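PDB 3HJL: flagellar motor switch protein fliG from Aquifex aeolicus, which probably forms part of the rotor-mounted switch complex (C ring) at the base of the flagellar basal body, which sets the direction of flagellar rotation. Local coordinates for residues Ala15-Pro23 with Phe81-Ile89; Ser118-Lys126 with Leu182-Gly190. One frame throughout, in Å; residues are numbered along the deposited sequence.

Contact 1 (Ala15-Pro23 with Phe81-Ile89); sequences AAVLLLSLP and FIENIKKVI
S21 sits as a knob in a hole made by F81, N84, I85 and V88, its CB 3.6 Å from I85 CG1 and 3.8 Å from F81 CE1. Its OG lies against I85 CG1 yet gives its hydrogen to V17 O one turn back (2.8 Å), from above the carbonyl plane; chi1 of -57° sets OG beside its own backbone N and turns it to that carbonyl. S21 O takes a weak but nearly straight bond from N84 ND2 (3.4 Å, 164°). A knob this small is consistent with the close approach of helices 15-21 and 81-88 in the all-helical FliG N-terminal domain, 9.0 Å between local axes at 123°. With alanine in place of S21 the bond to V17 O goes, and a gap is likely to open beside I85 CG1. Flanking the knob, V17 CG1 meets I85 CG1 at 3.8 Å, the two side chains crossing at about a right angle, while V88 CG2 rests on L20 CB. Toward the other end, L18 CD2 reaches the edge of the F81 ring at CZ (3.9 Å), and I85 CG1 lies over one face near the rim. Farther out, I68 of helix 54-70 backs both L18 and F81, and L49 touches V17 and V88.

Contact 2 (Ser118-Lys126 with Leu182-Gly190); sequences SRILASLLK and LLEEISSLG
Helix 118-125 and the 182-190 part of helix 172-193 cross at 105°, local axes 11.2 Å apart, L124 facing L182 and I120 facing I186. In the FliG middle domain, part of an all-helical protein with armadillo repeat motifs, L124 enters as a knob into a hole of L182, E185, I186 and L189. Its two methyls divide the hole. CD1 enters between L182 CD2 (3.3 Å) and I186 CG1 (3.5 Å), while CD2 goes to the E185 and L189 side, where L189 slides past it in the opposite direction and the two methyl tips, L124 CD2 and L189 CD1, meet at 3.7 Å. L182 answers from the other helix. With CG anti to its backbone N (chi1 -159°), it reaches across the gap and forks: CD2 presses on L121 CD2 at 3.4 Å, and CD1 meets L125 CD2, both leucines lying at about a right angle to it. Behind this fork, I113 of helix 93-114 touches L121 and L182, and F136 of helix 130-137 touches L125 and L182. No hydrogen bond spans the two segments. Even E185 joins through its aliphatic part: chi1 of -173° carries its CG to 3.5 Å from L124 CD2.

Overall arrangement
From the N terminus, helix 7-21 runs into contact 1, which closes a loop of 57 intervening residues, mostly helical, when helix 78-88 returns to it within the N-terminal domain. The chain continues through helix 93-114; helix 118-125 then opens contact 2, in the middle domain, closed after 55 further residues by helix 172-193. The two loops follow in series, neither nested nor crossed, and their centres lie 48 Å apart, with nearest atoms about 30 Å apart. Each contact thus ties early and late helices of its own domain. Helix 93-114 runs between them and packs at its far end against contact 2; the chain runs on from helix 172-193 to helix 199-209.

Contact 1 (Ala15-Pro23 with Phe81-Ile89)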
ATOM      1  N   ALA A  15      20.717   9.798  42.400  1.00 62.19           N
ATOM      2  CA  ALA A  15      20.385  10.894  43.323  1.00 57.06           C
ATOM      3  C   ALA A  15      19.964  12.167  42.566  1.00 59.43           C
ATOM      4  O   ALA A  15      18.976  12.811  42.931  1.00 56.56           O
ATOM      5  CB  ALA A  15      21.560  11.193  44.227  1.00 46.64           C
ATOM      6  N   ALA A  16      20.719  12.508  41.518  1.00 58.87           N
ATOM      7  CA  ALA A  16      20.422  13.665  40.662  1.00 60.36           C
ATOM      8  C   ALA A  16      19.051  13.552  39.994  1.00 57.18           C
ATOM      9  O   ALA A  16      18.277  14.511  39.985  1.00 65.96           O
ATOM     10  CB  ALA A  16      21.507  13.829  39.597  1.00 51.82           C
ATOM     11  N   VAL A  17      18.759  12.375  39.445  1.00 58.27           N
ATOM     12  CA  VAL A  17      17.486  12.129  38.775  1.00 54.75           C
ATOM     13  C   VAL A  17      16.328  12.116  39.774  1.00 57.34           C
ATOM     14  O   VAL A  17      15.279  12.689  39.497  1.00 56.29           O
ATOM     15  CB  VAL A  17      17.509  10.819  37.948  1.00 60.71           C
ATOM     16  CG1 VAL A  17      16.142  10.557  37.327  1.00 56.90           C
ATOM     17  CG2 VAL A  17      18.583  10.896  36.840  1.00 45.00           C
ATOM     18  N   LEU A  18      16.531  11.477  40.932  1.00 58.24           N
ATOM     19  CA  LEU A  18      15.537  11.473  42.013  1.00 53.64           C
ATOM     20  C   LEU A  18      15.182  12.886  42.461  1.00 60.93           C
ATOM     21  O   LEU A  18      13.997  13.222  42.579  1.00 60.15           O
ATOM     22  CB  LEU A  18      16.030  10.673  43.228  1.00 56.95           C
ATOM     23  CG  LEU A  18      15.950   9.145  43.201  1.00 64.01           C
ATOM     24  CD1 LEU A  18      16.613   8.558  44.466  1.00 53.37           C
ATOM     25  CD2 LEU A  18      14.492   8.675  43.102  1.00 57.64           C
ATOM     26  N   LEU A  19      16.205  13.709  42.699  1.00 55.73           N
ATOM     27  CA  LEU A  19      16.009  15.111  43.110  1.00 62.31           C
ATOM     28  C   LEU A  19      15.019  15.840  42.183  1.00 59.15           C
ATOM     29  O   LEU A  19      14.104  16.525  42.648  1.00 54.54           O
ATOM     30  CB  LEU A  19      17.355  15.861  43.132  1.00 63.12           C
ATOM     31  CG  LEU A  19      17.365  17.334  43.582  1.00 61.31           C
ATOM     32  CD1 LEU A  19      16.993  17.456  45.061  1.00 61.32           C
ATOM     33  CD2 LEU A  19      18.720  17.965  43.312  1.00 56.30           C
ATOM     34  N   LEU A  20      15.192  15.642  40.883  1.00 54.08           N
ATOM     35  CA  LEU A  20      14.362  16.294  39.873  1.00 56.81           C
ATOM     36  C   LEU A  20      13.009  15.599  39.583  1.00 52.49           C
ATOM     37  O   LEU A  20      12.077  16.262  39.143  1.00 60.33           O
ATOM     38  CB  LEU A  20      15.170  16.415  38.580  1.00 63.54           C
ATOM     39  CG  LEU A  20      16.465  17.227  38.710  1.00 66.19           C
ATOM     40  CD1 LEU A  20      17.387  16.938  37.547  1.00 67.45           C
ATOM     41  CD2 LEU A  20      16.147  18.712  38.817  1.00 65.07           C
ATOM     42  N   SER A  21      12.914  14.288  39.853  1.00 54.79           N
ATOM     43  CA  SER A  21      11.742  13.454  39.511  1.00 52.58           C
ATOM     44  C   SER A  21      10.738  13.215  40.647  1.00 53.48           C
ATOM     45  O   SER A  21       9.553  13.045  40.385  1.00 55.20           O
ATOM     46  CB  SER A  21      12.213  12.096  38.992  1.00 58.87           C
ATOM     47  OG  SER A  21      13.065  12.249  37.864  1.00 69.18           O
ATOM     48  N   LEU A  22      11.226  13.148  41.888  1.00 54.33           N
ATOM     49  CA  LEU A  22      10.384  12.914  43.072  1.00 56.37           C
ATOM     50  C   LEU A  22       9.339  14.016  43.257  1.00 58.12           C
ATOM     51  O   LEU A  22       9.533  15.128  42.774  1.00 55.30           O
ATOM     52  CB  LEU A  22      11.239  12.842  44.358  1.00 54.96           C
ATOM     53  CG  LEU A  22      12.073  11.582  44.646  1.00 55.78           C
ATOM     54  CD1 LEU A  22      13.079  11.869  45.738  1.00 53.45           C
ATOM     55  CD2 LEU A  22      11.188  10.414  45.047  1.00 49.34           C
ATOM     56  N   PRO A  23       8.242  13.718  43.985  1.00 60.21           N
ATOM     57  CA  PRO A  23       7.250  14.760  44.284  1.00 61.94           C
ATOM     58  C   PRO A  23       7.857  15.916  45.074  1.00 61.19           C
ATOM     59  O   PRO A  23       8.813  15.708  45.828  1.00 63.17           O
ATOM     60  CB  PRO A  23       6.203  14.026  45.135  1.00 57.20           C
ATOM     61  CG  PRO A  23       6.394  12.595  44.847  1.00 60.64           C
ATOM     62  CD  PRO A  23       7.841  12.410  44.540  1.00 61.79           C
ATOM     63  N   PHE A  81       5.968  10.382  38.025  1.00 52.86           N
ATOM     64  CA  PHE A  81       7.379  10.144  38.344  1.00 63.10           C
ATOM     65  C   PHE A  81       8.139   9.589  37.124  1.00 64.12           C
ATOM     66  O   PHE A  81       9.230  10.061  36.816  1.00 64.31           O
ATOM     67  CB  PHE A  81       7.479   9.184  39.540  1.00 68.53           C
ATOM     68  CG  PHE A  81       8.884   8.820  39.932  1.00 69.86           C
ATOM     69  CD1 PHE A  81       9.613   9.636  40.784  1.00 66.28           C
ATOM     70  CD2 PHE A  81       9.439   7.605  39.533  1.00 71.12           C
ATOM     71  CE1 PHE A  81      10.897   9.278  41.186  1.00 69.46           C
ATOM     72  CE2 PHE A  81      10.721   7.244  39.925  1.00 71.80           C
ATOM     73  CZ  PHE A  81      11.451   8.084  40.756  1.00 69.99           C
ATOM     74  N   ILE A  82       7.540   8.624  36.415  1.00 66.00           N
ATOM     75  CA  ILE A  82       8.172   8.018  35.221  1.00 60.46           C
ATOM     76  C   ILE A  82       8.409   9.079  34.134  1.00 56.95           C
ATOM     77  O   ILE A  82       9.476   9.111  33.521  1.00 62.00           O
ATOM     78  CB  ILE A  82       7.314   6.838  34.573  1.00 58.97           C
ATOM     79  CG1 ILE A  82       6.818   5.801  35.599  1.00 61.28           C
ATOM     80  CG2 ILE A  82       8.104   6.128  33.484  1.00 57.84           C
ATOM     81  CD1 ILE A  82       7.790   5.462  36.720  1.00 67.09           C
ATOM     82  N   GLU A  83       7.407   9.930  33.901  1.00 55.33           N
ATOM     83  CA  GLU A  83       7.494  10.995  32.891  1.00 58.60           C
ATOM     84  C   GLU A  83       8.562  12.018  33.256  1.00 56.97           C
ATOM     85  O   GLU A  83       9.279  12.494  32.380  1.00 62.33           O
ATOM     86  CB  GLU A  83       6.127  11.702  32.701  1.00 58.22           C
ATOM     87  CG  GLU A  83       6.066  12.699  31.514  1.00 57.09           C
ATOM     88  CD  GLU A  83       4.759  13.509  31.459  1.00 69.11           C
ATOM     89  OE1 GLU A  83       4.718  14.525  30.726  1.00 72.36           O
ATOM     90  OE2 GLU A  83       3.774  13.142  32.141  1.00 74.27           O
ATOM     91  N   ASN A  84       8.652  12.370  34.542  1.00 58.81           N
ATOM     92  CA  ASN A  84       9.683  13.312  35.012  1.00 57.01           C
ATOM     93  C   ASN A  84      11.104  12.789  34.788  1.00 49.14           C
ATOM     94  O   ASN A  84      11.981  13.560  34.406  1.00 58.92           O
ATOM     95  CB  ASN A  84       9.481  13.672  36.490  1.00 54.42           C
ATOM     96  CG  ASN A  84       8.225  14.502  36.731  1.00 49.11           C
ATOM     97  OD1 ASN A  84       7.524  14.890  35.797  1.00 58.81           O
ATOM     98  ND2 ASN A  84       7.910  14.727  37.991  1.00 47.15           N
ATOM     99  N   ILE A  85      11.320  11.490  35.018  1.00 56.39           N
ATOM    100  CA  ILE A  85      12.610  10.844  34.707  1.00 64.12           C
ATOM    101  C   ILE A  85      12.885  10.876  33.192  1.00 68.28           C
ATOM    102  O   ILE A  85      14.028  11.064  32.780  1.00 63.75           O
ATOM    103  CB  ILE A  85      12.683   9.368  35.214  1.00 70.47           C
ATOM    104  CG1 ILE A  85      12.623   9.309  36.741  1.00 64.48           C
ATOM    105  CG2 ILE A  85      13.993   8.689  34.754  1.00 67.90           C
ATOM    106  CD1 ILE A  85      12.503   7.930  37.258  1.00 66.93           C
ATOM    107  N   LYS A  86      11.834  10.730  32.374  1.00 67.12           N
ATOM    108  CA  LYS A  86      11.971  10.831  30.907  1.00 66.27           C
ATOM    109  C   LYS A  86      12.333  12.237  30.403  1.00 61.65           C
ATOM    110  O   LYS A  86      12.868  12.366  29.298  1.00 66.15           O
ATOM    111  CB  LYS A  86      10.721  10.312  30.178  1.00 70.41           C
ATOM    112  CG  LYS A  86      10.602   8.793  30.186  1.00 72.63           C
ATOM    113  CD  LYS A  86       9.454   8.307  29.330  1.00 68.50           C
ATOM    114  CE  LYS A  86       9.553   6.809  29.082  1.00 71.95           C
ATOM    115  NZ  LYS A  86       8.380   6.272  28.326  1.00 73.77           N
ATOM    116  N   LYS A  87      12.043  13.277  31.194  1.00 56.68           N
ATOM    117  CA  LYS A  87      12.458  14.653  30.853  1.00 60.56           C
ATOM    118  C   LYS A  87      13.925  14.907  31.224  1.00 66.79           C
ATOM    119  O   LYS A  87      14.635  15.629  30.522  1.00 78.69           O
ATOM    120  CB  LYS A  87      11.578  15.707  31.550  1.00 63.30           C
ATOM    121  CG  LYS A  87      10.048  15.554  31.396  1.00 63.32           C
ATOM    122  CD  LYS A  87       9.582  15.112  29.997  1.00 70.21           C
ATOM    123  CE  LYS A  87       9.915  16.139  28.907  1.00 73.41           C
ATOM    124  NZ  LYS A  87       9.316  15.763  27.588  1.00 65.63           N
ATOM    125  N   VAL A  88      14.364  14.311  32.327  1.00 63.28           N
ATOM    126  CA  VAL A  88      15.718  14.486  32.833  1.00 64.06           C
ATOM    127  C   VAL A  88      16.746  13.787  31.938  1.00 63.21           C
ATOM    128  O   VAL A  88      17.697  14.415  31.476  1.00 55.14           O
ATOM    129  CB  VAL A  88      15.842  13.918  34.280  1.00 60.71           C
ATOM    130  CG1 VAL A  88      17.274  14.042  34.795  1.00 58.91           C
ATOM    131  CG2 VAL A  88      14.868  14.624  35.217  1.00 54.15           C
ATOM    132  N   ILE A  89      16.531  12.494  31.698  1.00 62.92           N
ATOM    133  CA  ILE A  89      17.457  11.666  30.918  1.00 61.42           C
ATOM    134  C   ILE A  89      17.234  11.977  29.426  1.00 56.91           C
ATOM    135  O   ILE A  89      16.154  11.693  28.908  1.00 57.88           O
ATOM    136  CB  ILE A  89      17.217  10.140  31.171  1.00 58.31           C
ATOM    137  CG1 ILE A  89      17.267   9.813  32.674  1.00 61.36           C
ATOM    138  CG2 ILE A  89      18.254   9.305  30.405  1.00 54.56           C
ATOM    139  CD1 ILE A  89      17.023   8.342  33.006  1.00 65.68           C
TER

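Contact 2 (Ser118-Lys126 with Leu182-Gly190)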
ATOM      1  N   SER A 118      -6.287  23.060  -6.152  1.00 59.51           N
ATOM      2  CA  SER A 118      -7.136  23.369  -4.981  1.00 56.50           C
ATOM      3  C   SER A 118      -8.637  23.123  -5.169  1.00 60.46           C
ATOM      4  O   SER A 118      -9.355  22.936  -4.182  1.00 68.16           O
ATOM      5  CB  SER A 118      -6.895  24.808  -4.523  1.00 61.45           C
ATOM      6  OG  SER A 118      -5.561  24.965  -4.051  1.00 54.70           O
ATOM      7  N   ARG A 119      -9.111  23.150  -6.417  1.00 62.63           N
ATOM      8  CA  ARG A 119     -10.501  22.780  -6.729  1.00 65.88           C
ATOM      9  C   ARG A 119     -10.738  21.294  -6.461  1.00 59.77           C
ATOM     10  O   ARG A 119     -11.791  20.910  -5.963  1.00 58.02           O
ATOM     11  CB  ARG A 119     -10.842  23.101  -8.192  1.00 66.74           C
ATOM     12  CG  ARG A 119     -10.853  24.584  -8.520  1.00 63.84           C
ATOM     13  CD  ARG A 119     -10.990  24.841 -10.016  1.00 63.63           C
ATOM     14  NE  ARG A 119      -9.718  24.711 -10.736  1.00 61.24           N
ATOM     15  CZ  ARG A 119      -9.568  24.903 -12.048  1.00 62.60           C
ATOM     16  NH1 ARG A 119     -10.596  25.286 -12.814  1.00 59.69           N
ATOM     17  NH2 ARG A 119      -8.360  24.764 -12.597  1.00 61.35           N
ATOM     18  N   ILE A 120      -9.745  20.471  -6.797  1.00 64.90           N
ATOM     19  CA  ILE A 120      -9.796  19.030  -6.554  1.00 62.10           C
ATOM     20  C   ILE A 120      -9.730  18.726  -5.052  1.00 59.15           C
ATOM     21  O   ILE A 120     -10.497  17.901  -4.554  1.00 64.13           O
ATOM     22  CB  ILE A 120      -8.658  18.280  -7.322  1.00 67.66           C
ATOM     23  CG1 ILE A 120      -8.867  18.419  -8.849  1.00 62.04           C
ATOM     24  CG2 ILE A 120      -8.609  16.796  -6.898  1.00 63.49           C
ATOM     25  CD1 ILE A 120      -7.726  17.911  -9.685  1.00 61.33           C
ATOM     26  N   LEU A 121      -8.846  19.421  -4.335  1.00 58.90           N
ATOM     27  CA  LEU A 121      -8.730  19.262  -2.881  1.00 54.53           C
ATOM     28  C   LEU A 121     -10.012  19.728  -2.167  1.00 54.25           C
ATOM     29  O   LEU A 121     -10.505  19.038  -1.283  1.00 61.72           O
ATOM     30  CB  LEU A 121      -7.497  20.006  -2.345  1.00 55.77           C
ATOM     31  CG  LEU A 121      -6.115  19.542  -2.854  1.00 55.46           C
ATOM     32  CD1 LEU A 121      -4.994  20.425  -2.364  1.00 49.85           C
ATOM     33  CD2 LEU A 121      -5.828  18.128  -2.470  1.00 50.64           C
ATOM     34  N   ALA A 122     -10.550  20.886  -2.566  1.00 60.53           N
ATOM     35  CA  ALA A 122     -11.821  21.402  -2.018  1.00 53.44           C
ATOM     36  C   ALA A 122     -12.963  20.415  -2.240  1.00 53.93           C
ATOM     37  O   ALA A 122     -13.717  20.115  -1.318  1.00 60.00           O
ATOM     38  CB  ALA A 122     -12.169  22.756  -2.651  1.00 57.74           C
ATOM     39  N   SER A 123     -13.040  19.875  -3.457  1.00 57.87           N
ATOM     40  CA  SER A 123     -14.050  18.870  -3.831  1.00 58.24           C
ATOM     41  C   SER A 123     -13.971  17.598  -2.988  1.00 59.52           C
ATOM     42  O   SER A 123     -14.991  17.105  -2.519  1.00 66.23           O
ATOM     43  CB  SER A 123     -13.901  18.511  -5.310  1.00 64.60           C
ATOM     44  OG  SER A 123     -14.921  17.624  -5.716  1.00 80.06           O
ATOM     45  N   LEU A 124     -12.761  17.076  -2.798  1.00 61.22           N
ATOM     46  CA  LEU A 124     -12.541  15.897  -1.933  1.00 62.92           C
ATOM     47  C   LEU A 124     -12.752  16.157  -0.438  1.00 56.56           C
ATOM     48  O   LEU A 124     -12.978  15.217   0.322  1.00 59.99           O
ATOM     49  CB  LEU A 124     -11.119  15.336  -2.124  1.00 61.01           C
ATOM     50  CG  LEU A 124     -10.807  14.646  -3.452  1.00 65.55           C
ATOM     51  CD1 LEU A 124      -9.346  14.302  -3.513  1.00 69.60           C
ATOM     52  CD2 LEU A 124     -11.651  13.383  -3.635  1.00 70.69           C
ATOM     53  N   LEU A 125     -12.620  17.413  -0.007  1.00 60.64           N
ATOM     54  CA  LEU A 125     -12.712  17.756   1.419  1.00 52.45           C
ATOM     55  C   LEU A 125     -14.097  18.218   1.889  1.00 53.94           C
ATOM     56  O   LEU A 125     -14.384  18.140   3.086  1.00 64.98           O
ATOM     57  CB  LEU A 125     -11.680  18.834   1.779  1.00 51.82           C
ATOM     58  CG  LEU A 125     -10.196  18.451   1.896  1.00 54.51           C
ATOM     59  CD1 LEU A 125      -9.387  19.720   2.039  1.00 48.07           C
ATOM     60  CD2 LEU A 125      -9.929  17.509   3.087  1.00 53.99           C
ATOM     61  N   LYS A 126     -14.952  18.671   0.970  1.00 50.79           N
ATOM     62  CA  LYS A 126     -16.193  19.382   1.364  1.00 55.31           C
ATOM     63  C   LYS A 126     -17.250  18.598   2.123  1.00 51.43           C
ATOM     64  O   LYS A 126     -18.002  19.194   2.908  1.00 63.86           O
ATOM     65  CB  LYS A 126     -16.824  20.118   0.180  1.00 53.54           C
ATOM     66  CG  LYS A 126     -17.412  19.257  -0.915  1.00 62.00           C
ATOM     67  CD  LYS A 126     -17.995  20.154  -1.988  1.00 65.78           C
ATOM     68  CE  LYS A 126     -18.760  19.383  -3.031  1.00 71.77           C
ATOM     69  NZ  LYS A 126     -19.489  20.328  -3.939  1.00 76.26           N
ATOM     70  N   LEU A 182      -6.141  10.966   0.731  1.00 54.45           N
ATOM     71  CA  LEU A 182      -6.574  11.948  -0.266  1.00 51.07           C
ATOM     72  C   LEU A 182      -5.770  11.727  -1.571  1.00 59.32           C
ATOM     73  O   LEU A 182      -6.345  11.753  -2.662  1.00 57.44           O
ATOM     74  CB  LEU A 182      -6.415  13.391   0.283  1.00 59.86           C
ATOM     75  CG  LEU A 182      -7.253  14.513  -0.381  1.00 73.91           C
ATOM     76  CD1 LEU A 182      -7.452  15.736   0.532  1.00 60.56           C
ATOM     77  CD2 LEU A 182      -6.641  14.947  -1.711  1.00 75.86           C
ATOM     78  N   LEU A 183      -4.470  11.428  -1.452  1.00 49.65           N
ATOM     79  CA  LEU A 183      -3.627  11.145  -2.631  1.00 58.73           C
ATOM     80  C   LEU A 183      -4.033   9.864  -3.360  1.00 56.52           C
ATOM     81  O   LEU A 183      -4.022   9.817  -4.575  1.00 60.83           O
ATOM     82  CB  LEU A 183      -2.142  11.092  -2.241  1.00 61.17           C
ATOM     83  CG  LEU A 183      -1.542  12.470  -1.938  1.00 60.50           C
ATOM     84  CD1 LEU A 183      -0.231  12.354  -1.175  1.00 58.60           C
ATOM     85  CD2 LEU A 183      -1.374  13.262  -3.245  1.00 48.97           C
ATOM     86  N   GLU A 184      -4.369   8.834  -2.598  1.00 63.66           N
ATOM     87  CA  GLU A 184      -4.913   7.579  -3.133  1.00 62.67           C
ATOM     88  C   GLU A 184      -6.293   7.736  -3.786  1.00 58.18           C
ATOM     89  O   GLU A 184      -6.607   7.047  -4.753  1.00 62.25           O
ATOM     90  CB  GLU A 184      -5.019   6.544  -2.010  1.00 59.22           C
ATOM     91  CG  GLU A 184      -3.666   6.045  -1.563  1.00 65.60           C
ATOM     92  CD  GLU A 184      -3.703   5.211  -0.290  1.00 66.81           C
ATOM     93  OE1 GLU A 184      -4.628   5.363   0.548  1.00 63.43           O
ATOM     94  OE2 GLU A 184      -2.771   4.408  -0.127  1.00 70.38           O
ATOM     95  N   GLU A 185      -7.122   8.607  -3.223  1.00 55.67           N
ATOM     96  CA  GLU A 185      -8.430   8.912  -3.790  1.00 55.53           C
ATOM     97  C   GLU A 185      -8.300   9.646  -5.137  1.00 54.71           C
ATOM     98  O   GLU A 185      -9.089   9.426  -6.046  1.00 67.44           O
ATOM     99  CB  GLU A 185      -9.242   9.759  -2.799  1.00 54.30           C
ATOM    100  CG  GLU A 185     -10.699  10.003  -3.200  1.00 69.43           C
ATOM    101  CD  GLU A 185     -11.472   8.713  -3.467  1.00 76.86           C
ATOM    102  OE1 GLU A 185     -11.265   7.727  -2.720  1.00 84.26           O
ATOM    103  OE2 GLU A 185     -12.273   8.687  -4.428  1.00 80.72           O
ATOM    104  N   ILE A 186      -7.309  10.522  -5.236  1.00 58.58           N
ATOM    105  CA  ILE A 186      -7.005  11.246  -6.473  1.00 57.52           C
ATOM    106  C   ILE A 186      -6.511  10.264  -7.533  1.00 51.75           C
ATOM    107  O   ILE A 186      -6.892  10.345  -8.701  1.00 56.51           O
ATOM    108  CB  ILE A 186      -5.922  12.348  -6.215  1.00 62.47           C
ATOM    109  CG1 ILE A 186      -6.520  13.477  -5.373  1.00 62.44           C
ATOM    110  CG2 ILE A 186      -5.388  12.916  -7.534  1.00 58.14           C
ATOM    111  CD1 ILE A 186      -5.501  14.367  -4.714  1.00 59.53           C
ATOM    112  N   SER A 187      -5.647   9.347  -7.114  1.00 55.01           N
ATOM    113  CA  SER A 187      -5.141   8.272  -7.979  1.00 57.89           C
ATOM    114  C   SER A 187      -6.273   7.338  -8.439  1.00 58.38           C
ATOM    115  O   SER A 187      -6.284   6.872  -9.582  1.00 70.18           O
ATOM    116  CB  SER A 187      -4.062   7.486  -7.216  1.00 62.70           C
ATOM    117  OG  SER A 187      -3.533   6.439  -7.996  1.00 74.85           O
ATOM    118  N   SER A 188      -7.240   7.106  -7.554  1.00 61.70           N
ATOM    119  CA  SER A 188      -8.423   6.273  -7.852  1.00 58.55           C
ATOM    120  C   SER A 188      -9.400   6.961  -8.804  1.00 49.43           C
ATOM    121  O   SER A 188      -9.983   6.308  -9.662  1.00 56.52           O
ATOM    122  CB  SER A 188      -9.147   5.898  -6.549  1.00 61.50           C
ATOM    123  OG  SER A 188     -10.435   5.385  -6.801  1.00 63.60           O
ATOM    124  N   LEU A 189      -9.617   8.260  -8.609  1.00 50.84           N
ATOM    125  CA  LEU A 189     -10.438   9.059  -9.520  1.00 54.17           C
ATOM    126  C   LEU A 189      -9.805   9.169 -10.915  1.00 60.48           C
ATOM    127  O   LEU A 189     -10.520   9.207 -11.912  1.00 64.60           O
ATOM    128  CB  LEU A 189     -10.673  10.461  -8.949  1.00 60.10           C
ATOM    129  CG  LEU A 189     -11.649  10.559  -7.765  1.00 75.06           C
ATOM    130  CD1 LEU A 189     -11.550  11.926  -7.071  1.00 71.24           C
ATOM    131  CD2 LEU A 189     -13.077  10.283  -8.212  1.00 62.03           C
ATOM    132  N   GLY A 190      -8.472   9.265 -10.971  1.00 65.80           N
ATOM    133  CA  GLY A 190      -7.738   9.297 -12.238  1.00 58.32           C
ATOM    134  C   GLY A 190      -7.944   8.029 -13.053  1.00 57.26           C
ATOM    135  O   GLY A 190      -8.113   8.101 -14.248  1.00 59.24           O
TER